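Local coordinates for UDP-4-amino-4,6-dideoxy-N-acetyl-beta-L-altrosamine transaminase (PDB 2FNU), which transfers an amino group from glutamate to a UDP-linked 4-keto sugar, using pyridoxal phosphate, in the second step of pseudaminic acid biosynthesis for flagellin modification, at residues T79-F84 / A101-D106; G107-L112 / K133-E138; I125-Y130 / F151-S156. All blocks are in the same frame, centred on the assembly; numbering follows the deposited sequence.

Interaction 1: T79-F84 / A101-D106; sequences TTPISF and AGIKND. With PMP (4'-deoxy-4'-aminopyridoxal-5'-phosphate), chain E; UD1 (uridine-diphosphate-N-acetylglucosamine), chain F.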
# COMPACT_ATOMS: atom_id res chain seq x y z
N THR B 79 -5.94 -11.39 21.39
CA THR B 79 -5.77 -12.01 20.07
C THR B 79 -5.02 -13.34 20.17
O THR B 79 -4.72 -13.81 21.27
CB THR B 79 -5.10 -11.03 19.06
OG1 THR B 79 -5.17 -11.57 17.73
CG2 THR B 79 -3.66 -10.73 19.46
N THR B 80 -4.74 -13.94 19.03
CA THR B 80 -4.06 -15.24 18.99
C THR B 80 -2.57 -15.07 18.70
O THR B 80 -2.19 -14.21 17.89
CB THR B 80 -4.66 -16.15 17.91
OG1 THR B 80 -3.90 -17.38 17.85
CG2 THR B 80 -4.69 -15.46 16.52
N PRO B 81 -1.73 -15.90 19.34
CA PRO B 81 -0.31 -15.87 19.01
C PRO B 81 0.02 -16.67 17.75
O PRO B 81 1.14 -16.59 17.27
CB PRO B 81 0.34 -16.53 20.24
CG PRO B 81 -0.68 -17.52 20.71
CD PRO B 81 -2.03 -16.85 20.43
N ILE B 82 -0.94 -17.47 17.27
CA ILE B 82 -0.74 -18.28 16.05
C ILE B 82 -1.40 -17.56 14.88
O ILE B 82 -2.54 -17.87 14.48
CB ILE B 82 -1.22 -19.75 16.22
CG1 ILE B 82 -0.46 -20.42 17.38
CG2 ILE B 82 -0.98 -20.57 14.95
CD1 ILE B 82 1.09 -20.41 17.22
N SER B 83 -0.69 -16.56 14.38
CA SER B 83 -1.10 -15.83 13.18
C SER B 83 0.13 -15.28 12.54
O SER B 83 1.22 -15.34 13.13
CB SER B 83 -2.04 -14.67 13.51
OG SER B 83 -2.56 -14.17 12.28
N PHE B 84 -0.02 -14.75 11.33
CA PHE B 84 1.09 -13.99 10.77
C PHE B 84 1.32 -12.73 11.59
O PHE B 84 0.38 -12.18 12.15
CB PHE B 84 0.84 -13.63 9.30
CG PHE B 84 2.02 -13.00 8.63
CD1 PHE B 84 3.21 -13.71 8.50
CD2 PHE B 84 1.98 -11.68 8.22
CE1 PHE B 84 4.33 -13.12 7.91
CE2 PHE B 84 3.10 -11.07 7.62
CZ PHE B 84 4.27 -11.80 7.48
N ALA B 101 -4.06 -15.17 23.74
CA ALA B 101 -4.87 -16.26 24.29
C ALA B 101 -4.31 -17.61 23.88
O ALA B 101 -3.58 -17.72 22.90
CB ALA B 101 -6.31 -16.15 23.78
N GLY B 102 -4.69 -18.64 24.62
CA GLY B 102 -4.40 -20.00 24.19
C GLY B 102 -5.14 -20.35 22.90
O GLY B 102 -6.12 -19.69 22.51
N ILE B 103 -4.67 -21.41 22.25
CA ILE B 103 -5.30 -21.89 21.03
C ILE B 103 -5.71 -23.36 21.19
O ILE B 103 -5.38 -24.02 22.18
CB ILE B 103 -4.37 -21.74 19.80
CG1 ILE B 103 -3.09 -22.56 19.97
CG2 ILE B 103 -4.05 -20.25 19.52
CD1 ILE B 103 -2.61 -23.16 18.66
N LYS B 104 -6.43 -23.86 20.19
CA LYS B 104 -6.88 -25.25 20.18
C LYS B 104 -6.05 -26.11 19.25
O LYS B 104 -5.17 -25.63 18.54
CB LYS B 104 -8.33 -25.28 19.73
CG LYS B 104 -9.28 -24.46 20.63
CD LYS B 104 -10.72 -24.50 20.15
CE LYS B 104 -10.90 -23.83 18.78
NZ LYS B 104 -12.37 -23.78 18.43
N ASN B 105 -6.37 -27.41 19.24
CA ASN B 105 -5.63 -28.35 18.40
C ASN B 105 -5.70 -28.03 16.91
O ASN B 105 -4.84 -28.46 16.15
CB ASN B 105 -6.13 -29.77 18.66
CG ASN B 105 -5.81 -30.25 20.05
OD1 ASN B 105 -4.66 -30.18 20.50
ND2 ASN B 105 -6.82 -30.76 20.75
N ASP B 106 -6.72 -27.28 16.50
CA ASP B 106 -6.88 -26.95 15.08
C ASP B 106 -6.22 -25.63 14.71
O ASP B 106 -6.36 -25.15 13.59
CB ASP B 106 -8.37 -26.95 14.68
CG ASP B 106 -9.20 -25.93 15.44
OD1 ASP B 106 -8.64 -25.07 16.17
OD2 ASP B 106 -10.45 -25.96 15.31
N1 PMP E . -3.13 -11.90 8.46
C2 PMP E . -2.86 -13.21 8.16
C2A PMP E . -3.54 -14.29 8.97
C3 PMP E . -1.99 -13.51 7.10
O3 PMP E . -1.74 -14.81 6.76
C4 PMP E . -1.37 -12.47 6.37
C4A PMP E . -0.36 -12.77 5.28
N4A PMP E . 0.42 -13.95 5.55
C5 PMP E . -1.71 -11.15 6.66
C6 PMP E . -2.63 -10.90 7.67
C5A PMP E . -1.12 -9.98 5.89
O4P PMP E . -1.77 -9.95 4.63
P PMP E . -1.06 -9.20 3.38
O1P PMP E . 0.04 -10.13 2.92
O2P PMP E . -2.14 -9.11 2.34
O3P PMP E . -0.58 -7.85 3.82
C1' UD1 F . 3.79 -14.53 4.82
C2' UD1 F . 2.92 -15.57 5.55
C3' UD1 F . 1.58 -15.80 4.85
C4' UD1 F . 0.91 -14.47 4.50
C5' UD1 F . 1.84 -13.45 3.82
C6' UD1 F . 2.04 -13.75 2.33
C7' UD1 F . 4.35 -17.17 6.77
C8' UD1 F . 5.20 -18.41 6.70
N2' UD1 F . 3.66 -16.82 5.67
O1' UD1 F . 4.34 -15.08 3.62
O3' UD1 F . 0.70 -16.56 5.71
O5' UD1 F . 3.09 -13.31 4.52
O7' UD1 F . 4.29 -16.52 7.78
N1 UD1 F . 4.93 -17.52 -3.86
C2 UD1 F . 4.46 -17.63 -5.18
N3 UD1 F . 4.13 -16.52 -5.87
C4 UD1 F . 4.24 -15.30 -5.33
C5 UD1 F . 4.70 -15.12 -4.02
C6 UD1 F . 5.06 -16.24 -3.28
O2 UD1 F . 4.35 -18.76 -5.71
O4 UD1 F . 3.92 -14.30 -6.00
C1B UD1 F . 5.30 -18.75 -3.14
C2B UD1 F . 6.76 -19.05 -3.45
O2' UD1 F . 6.92 -20.45 -3.68
C3B UD1 F . 7.50 -18.62 -2.20
C4B UD1 F . 6.47 -18.85 -1.11
O4B UD1 F . 5.20 -18.60 -1.72
O3B UD1 F . 8.69 -19.39 -1.95
C5B UD1 F . 6.70 -17.89 0.04
O5B UD1 F . 5.70 -18.15 1.02
PA UD1 F . 5.94 -17.63 2.53
O1A UD1 F . 4.67 -17.87 3.32
O2A UD1 F . 7.25 -18.22 3.03
O3A UD1 F . 6.13 -16.06 2.18
PB UD1 F . 5.89 -14.86 3.24
O1B UD1 F . 6.74 -15.10 4.48
O2B UD1 F . 5.99 -13.56 2.46
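One face of the Phe84 ring is taken up by the reaction adduct: PMP N4A and UD1 C1' lie over it, and UD1 O5' sits 3.5 Å above the ring plane, displaced toward the rim. The acetamido oxygen UD1 O7' lies beside the rim, 3.1 Å from Phe84 CD1, and not over the face, while His210 of the second subunit meets the ring edge-to-face. Nearer the strand ends the two loops touch directly. Ala101 N gives Thr79 O a nearly straight hydrogen bond of 2.9 Å. Next to it, Pro81 CD presses to 3.0 Å from Ala101 O, a buried carbonyl oxygen with no hydrogen-bond partner in the model. Ile103 uses both branches: its CG2 meets Thr80 OG1 at 3.3 Å, and its CD1 meets Ile82 CG1 at 3.7 Å, those two side chains crossing roughly at right angles. Thr80 OG1, held trans to its own N (chi1 176°), accepts from Ile82 N at 3.0 Å, closing an ST turn. One backbone bond plus the apolar contacts of Ile103 thus join the loops, and the first of them continues into Ser83 and Phe84, which line the PMP pocket.

Interaction 2: G107-L112 / K133-E138; sequences GNIDEL and KSVEVE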
# COMPACT_ATOMS: atom_id res chain seq x y z
N GLY B 107 -5.47 -25.06 15.65
CA GLY B 107 -4.77 -23.80 15.40
C GLY B 107 -5.55 -22.54 15.72
O GLY B 107 -4.96 -21.45 15.77
N ASN B 108 -6.86 -22.67 15.94
CA ASN B 108 -7.70 -21.50 16.18
C ASN B 108 -7.73 -21.04 17.64
O ASN B 108 -7.53 -21.84 18.56
CB ASN B 108 -9.14 -21.76 15.71
CG ASN B 108 -9.31 -21.50 14.22
OD1 ASN B 108 -8.49 -20.84 13.61
ND2 ASN B 108 -10.41 -21.99 13.65
N ILE B 109 -7.99 -19.76 17.83
CA ILE B 109 -8.05 -19.19 19.18
C ILE B 109 -9.06 -19.99 20.02
O ILE B 109 -10.10 -20.40 19.51
CB ILE B 109 -8.41 -17.68 19.09
CG1 ILE B 109 -8.05 -16.92 20.38
CG2 ILE B 109 -9.90 -17.46 18.74
CD1 ILE B 109 -8.21 -15.40 20.25
N ASP B 110 -8.72 -20.25 21.28
CA ASP B 110 -9.58 -21.05 22.15
C ASP B 110 -10.68 -20.18 22.76
O ASP B 110 -10.43 -19.43 23.69
CB ASP B 110 -8.72 -21.70 23.24
CG ASP B 110 -9.52 -22.61 24.16
OD1 ASP B 110 -8.88 -23.18 25.09
OD2 ASP B 110 -10.76 -22.74 23.97
N GLU B 111 -11.90 -20.30 22.23
CA GLU B 111 -12.99 -19.43 22.66
C GLU B 111 -13.34 -19.62 24.14
O GLU B 111 -13.94 -18.71 24.77
CB GLU B 111 -14.24 -19.61 21.76
CG GLU B 111 -14.96 -20.95 21.92
CD GLU B 111 -14.30 -22.15 21.23
OE1 GLU B 111 -13.35 -21.98 20.42
OE2 GLU B 111 -14.76 -23.29 21.45
N LEU B 112 -12.95 -20.77 24.69
CA LEU B 112 -13.21 -21.06 26.12
C LEU B 112 -12.15 -20.46 27.06
O LEU B 112 -12.31 -20.50 28.29
CB LEU B 112 -13.31 -22.57 26.37
CG LEU B 112 -14.41 -23.32 25.61
CD1 LEU B 112 -14.44 -24.78 26.05
CD2 LEU B 112 -15.77 -22.66 25.80
N LYS B 133 -10.12 -22.18 8.38
CA LYS B 133 -11.16 -22.76 9.23
C LYS B 133 -11.77 -21.67 10.11
O LYS B 133 -11.06 -21.04 10.90
CB LYS B 133 -10.59 -23.88 10.09
CG LYS B 133 -11.66 -24.54 10.96
CD LYS B 133 -11.05 -25.62 11.84
CE LYS B 133 -12.12 -26.50 12.46
NZ LYS B 133 -11.45 -27.63 13.20
N SER B 134 -13.08 -21.48 10.01
CA SER B 134 -13.74 -20.48 10.86
C SER B 134 -13.53 -20.79 12.33
O SER B 134 -13.63 -21.94 12.76
CB SER B 134 -15.24 -20.43 10.57
OG SER B 134 -15.89 -19.50 11.44
N VAL B 135 -13.26 -19.73 13.11
CA VAL B 135 -13.30 -19.86 14.56
C VAL B 135 -14.73 -20.10 15.03
O VAL B 135 -15.68 -20.09 14.22
CB VAL B 135 -12.75 -18.60 15.24
CG1 VAL B 135 -11.33 -18.30 14.71
CG2 VAL B 135 -13.68 -17.39 15.00
N GLU B 136 -14.90 -20.32 16.34
CA GLU B 136 -16.21 -20.54 16.91
C GLU B 136 -16.94 -19.22 17.07
O GLU B 136 -16.94 -18.58 18.14
CB GLU B 136 -16.08 -21.30 18.24
CG GLU B 136 -15.82 -22.78 18.03
CD GLU B 136 -16.95 -23.44 17.26
OE1 GLU B 136 -16.69 -24.05 16.21
OE2 GLU B 136 -18.12 -23.30 17.69
N VAL B 137 -17.54 -18.79 15.96
CA VAL B 137 -18.06 -17.45 15.83
C VAL B 137 -19.14 -17.09 16.87
O VAL B 137 -19.12 -16.00 17.44
CB VAL B 137 -18.57 -17.22 14.37
CG1 VAL B 137 -19.61 -16.11 14.32
CG2 VAL B 137 -17.37 -16.92 13.44
N GLU B 138 -20.09 -18.00 17.11
CA GLU B 138 -21.20 -17.65 18.00
C GLU B 138 -20.70 -17.39 19.42
O GLU B 138 -21.10 -16.42 20.07
CB GLU B 138 -22.26 -18.75 18.00
CG GLU B 138 -23.56 -18.33 18.67
CD GLU B 138 -24.71 -19.29 18.39
OE1 GLU B 138 -25.62 -19.38 19.24
OE2 GLU B 138 -24.70 -19.94 17.32
O HOH W 1 -12.61 -20.45 18.17
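The N-terminal entry to helix 137-146, with Glu136 at the N-cap position, packs beside the loop that precedes strand 122-128, and Asn108 and Val135 stand at the middle of this meeting. Over residues 108-111 and 133-136 the two chains run almost the same way, their end-to-end directions only 6° apart. Asn108 ND2 donates to Lys133 O at 3.0 Å; the acceptor is near the plane of the Asn108 amide, but the nitrogen approaches from above the Lys133 carbonyl plane, 56° out of it. Its other end, OD1, accepts from Tyr130 N, so both ends of the amide are used and its flip is fixed. Val135 CG1 lies across the same amide, 3.8 Å from Asn108 CG. Farther along, a water ties the segments together: it donates to Ile109 O and to Glu111 OE1, each at 2.8 Å, and accepts from Glu136 N at 2.9 Å. Glu111, folded back by a bent chi2 (-77°), lays its carboxylate against the Glu136 CB and CG methylenes, with OE1 3.5 Å from Glu136 CG. The two acid groups keep 5.0 Å between Glu111 OE2 and Glu136 OE2, and a salt bridge from Lys104 to Glu111 probably eases their repulsion. In this protein the contact joins the loop before strand 122-128 to the N-terminus of helix 137-146, the crossover helix of the beta-alpha-beta unit between parallel strands 122-128 and 150-154.

Interaction 3: I125-Y130 / F151-S156; sequences IVSVDY and FLSDSS. With PMP (4'-deoxy-4'-aminopyridoxal-5'-phosphate), chain E.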
# COMPACT_ATOMS: atom_id res chain seq x y z
N ILE B 125 -11.61 -8.15 20.72
CA ILE B 125 -10.96 -9.44 20.49
C ILE B 125 -10.72 -9.57 18.98
O ILE B 125 -11.65 -9.33 18.21
CB ILE B 125 -11.83 -10.61 21.00
CG1 ILE B 125 -12.09 -10.44 22.51
CG2 ILE B 125 -11.17 -11.97 20.68
CD1 ILE B 125 -12.93 -11.56 23.13
N VAL B 126 -9.50 -9.93 18.58
CA VAL B 126 -9.20 -10.19 17.16
C VAL B 126 -8.89 -11.68 17.00
O VAL B 126 -7.87 -12.15 17.50
CB VAL B 126 -7.98 -9.37 16.65
CG1 VAL B 126 -7.63 -9.78 15.21
CG2 VAL B 126 -8.27 -7.87 16.74
N SER B 127 -9.78 -12.41 16.33
CA SER B 127 -9.55 -13.82 16.02
C SER B 127 -9.00 -13.96 14.60
O SER B 127 -9.10 -13.02 13.79
CB SER B 127 -10.85 -14.63 16.16
OG SER B 127 -11.87 -14.10 15.32
N VAL B 128 -8.46 -15.14 14.31
CA VAL B 128 -7.93 -15.48 12.99
C VAL B 128 -8.50 -16.84 12.58
O VAL B 128 -8.48 -17.80 13.36
CB VAL B 128 -6.40 -15.61 13.05
CG1 VAL B 128 -5.82 -16.15 11.72
CG2 VAL B 128 -5.80 -14.24 13.38
N ASP B 129 -9.00 -16.94 11.34
CA ASP B 129 -9.51 -18.21 10.84
C ASP B 129 -8.31 -18.96 10.28
O ASP B 129 -7.96 -18.82 9.10
CB ASP B 129 -10.57 -17.96 9.78
CG ASP B 129 -11.73 -17.13 10.30
OD1 ASP B 129 -12.18 -17.39 11.45
OD2 ASP B 129 -12.16 -16.21 9.59
N TYR B 130 -7.66 -19.74 11.14
CA TYR B 130 -6.41 -20.37 10.76
C TYR B 130 -6.62 -21.41 9.66
O TYR B 130 -7.44 -22.32 9.80
CB TYR B 130 -5.76 -21.02 11.99
CG TYR B 130 -4.48 -21.75 11.66
CD1 TYR B 130 -4.49 -23.09 11.32
CD2 TYR B 130 -3.27 -21.08 11.69
CE1 TYR B 130 -3.33 -23.77 11.00
CE2 TYR B 130 -2.08 -21.74 11.38
CZ TYR B 130 -2.13 -23.08 11.03
OH TYR B 130 -0.97 -23.76 10.73
N PHE B 151 -15.79 -7.29 18.23
CA PHE B 151 -15.29 -8.53 17.61
C PHE B 151 -14.72 -8.16 16.24
O PHE B 151 -15.46 -7.73 15.36
CB PHE B 151 -16.46 -9.53 17.51
CG PHE B 151 -16.16 -10.81 16.76
CD1 PHE B 151 -17.22 -11.56 16.27
CD2 PHE B 151 -14.87 -11.28 16.58
CE1 PHE B 151 -16.99 -12.76 15.57
CE2 PHE B 151 -14.64 -12.48 15.87
CZ PHE B 151 -15.71 -13.21 15.38
N LEU B 152 -13.41 -8.32 16.08
CA LEU B 152 -12.74 -8.07 14.80
C LEU B 152 -12.18 -9.39 14.30
O LEU B 152 -11.67 -10.19 15.08
CB LEU B 152 -11.62 -7.04 14.94
CG LEU B 152 -11.99 -5.73 15.67
CD1 LEU B 152 -10.76 -4.84 15.88
CD2 LEU B 152 -13.08 -5.01 14.89
N SER B 153 -12.29 -9.65 13.00
CA SER B 153 -11.90 -10.95 12.46
C SER B 153 -10.82 -10.80 11.38
O SER B 153 -11.09 -10.20 10.34
CB SER B 153 -13.12 -11.65 11.85
OG SER B 153 -12.81 -12.96 11.35
N ASP B 154 -9.63 -11.33 11.63
CA ASP B 154 -8.62 -11.46 10.57
C ASP B 154 -8.91 -12.76 9.81
O ASP B 154 -8.43 -13.85 10.17
CB ASP B 154 -7.19 -11.43 11.14
CG ASP B 154 -6.15 -11.48 10.04
OD1 ASP B 154 -4.96 -11.29 10.34
OD2 ASP B 154 -6.55 -11.70 8.86
N SER B 155 -9.73 -12.61 8.77
CA SER B 155 -10.17 -13.72 7.93
C SER B 155 -9.30 -13.78 6.68
O SER B 155 -9.74 -14.24 5.63
CB SER B 155 -11.66 -13.55 7.58
OG SER B 155 -12.44 -13.64 8.78
N SER B 156 -8.03 -13.39 6.80
CA SER B 156 -7.16 -13.29 5.63
C SER B 156 -7.08 -14.59 4.84
O SER B 156 -6.93 -14.55 3.61
CB SER B 156 -5.75 -12.85 6.03
OG SER B 156 -5.72 -11.46 6.34
N1 PMP E . -3.13 -11.90 8.46
C2 PMP E . -2.86 -13.21 8.16
C2A PMP E . -3.54 -14.29 8.97
C3 PMP E . -1.99 -13.51 7.10
O3 PMP E . -1.74 -14.81 6.76
C4 PMP E . -1.37 -12.47 6.37
C4A PMP E . -0.36 -12.77 5.28
N4A PMP E . 0.42 -13.95 5.55
C5 PMP E . -1.71 -11.15 6.66
C6 PMP E . -2.63 -10.90 7.67
C5A PMP E . -1.12 -9.98 5.89
O4P PMP E . -1.77 -9.95 4.63
P PMP E . -1.06 -9.20 3.38
O1P PMP E . 0.04 -10.13 2.92
O2P PMP E . -2.14 -9.11 2.34
O3P PMP E . -0.58 -7.85 3.82
O HOH W 2 -11.55 -15.04 12.79
O HOH W 3 -7.68 -16.05 8.36
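A buried hydroxyl-rich cluster at the ends of two parallel strands is the striking feature: Ser155 OG donates to Asp129 OD2 at 2.7 Å, nearly in line with the carboxylate C-O bond. Next to this pair one water is held by Ser127 OG and Ser153 OG, with a weak bond to Asp129 OD1, which also accepts from Val135 N. Ser127 puts its OG between the backbone N and carbonyl carbon (chi1 57°), which brings it to the edge of the Phe151 ring, in the ring plane and 3.3 Å from CE2.

Upstream, strands 125-128 and 151-154 pair in parallel, their short-segment axes 27° apart. Leu152 N donates to Ile125 O, Ser127 N to Leu152 O at 3.2 Å, and Asp154 N to Ser127 O at 2.8 Å; the last rung, Asp129 N to Asp154 O, is weak. On the sheet face opposite Ser127 and Ser153, Val126 CG2 packs on Leu152 CB, while Val128 and Asp154 run alongside each other in the same direction, Val128 CG2 against Asp154 CB. A second water links Asp129 O and Asp154 O where the strands part.

Asp154 OD1 stands 2.7 Å from the pyridine nitrogen PMP N1, and Thr87 also bonds to that oxygen. Asp154 OD2 is gripped twice by Ser156, through its backbone N in an Asx turn and through its OG at 2.7 Å on the syn lone pair. The carboxylate is therefore fixed in rotation. An aspartate facing N1 is the hallmark of fold type I pyridoxal phosphate enzymes, where it is understood to support the ring as an electron sink.

Overall arrangement
The three contacts, with centres 9 to 10 Å apart, gather at and beyond the C-terminal ends of the neighbouring parallel strands 76-79, 122-128 and 150-154. Interaction 1 closes before the other two open, while interactions 2 and 3 interleave: strand 122-128, helix 137-146 and strand 150-154 form a beta-alpha-beta unit, and interaction 2 touches the start of its helix. Thr79 OG1 bonds to Val126 O, tying interaction 1 to 3; the salt bridge Asp106-Lys133 ties 1 to 2, and further polar bonds join 2 to 3. The strand-end loops carrying Ser83, Phe84, Asp154 and Ser156 together line the cofactor pocket, with interaction 2 one layer behind, the Asn108 side chain about 9 Å from PMP.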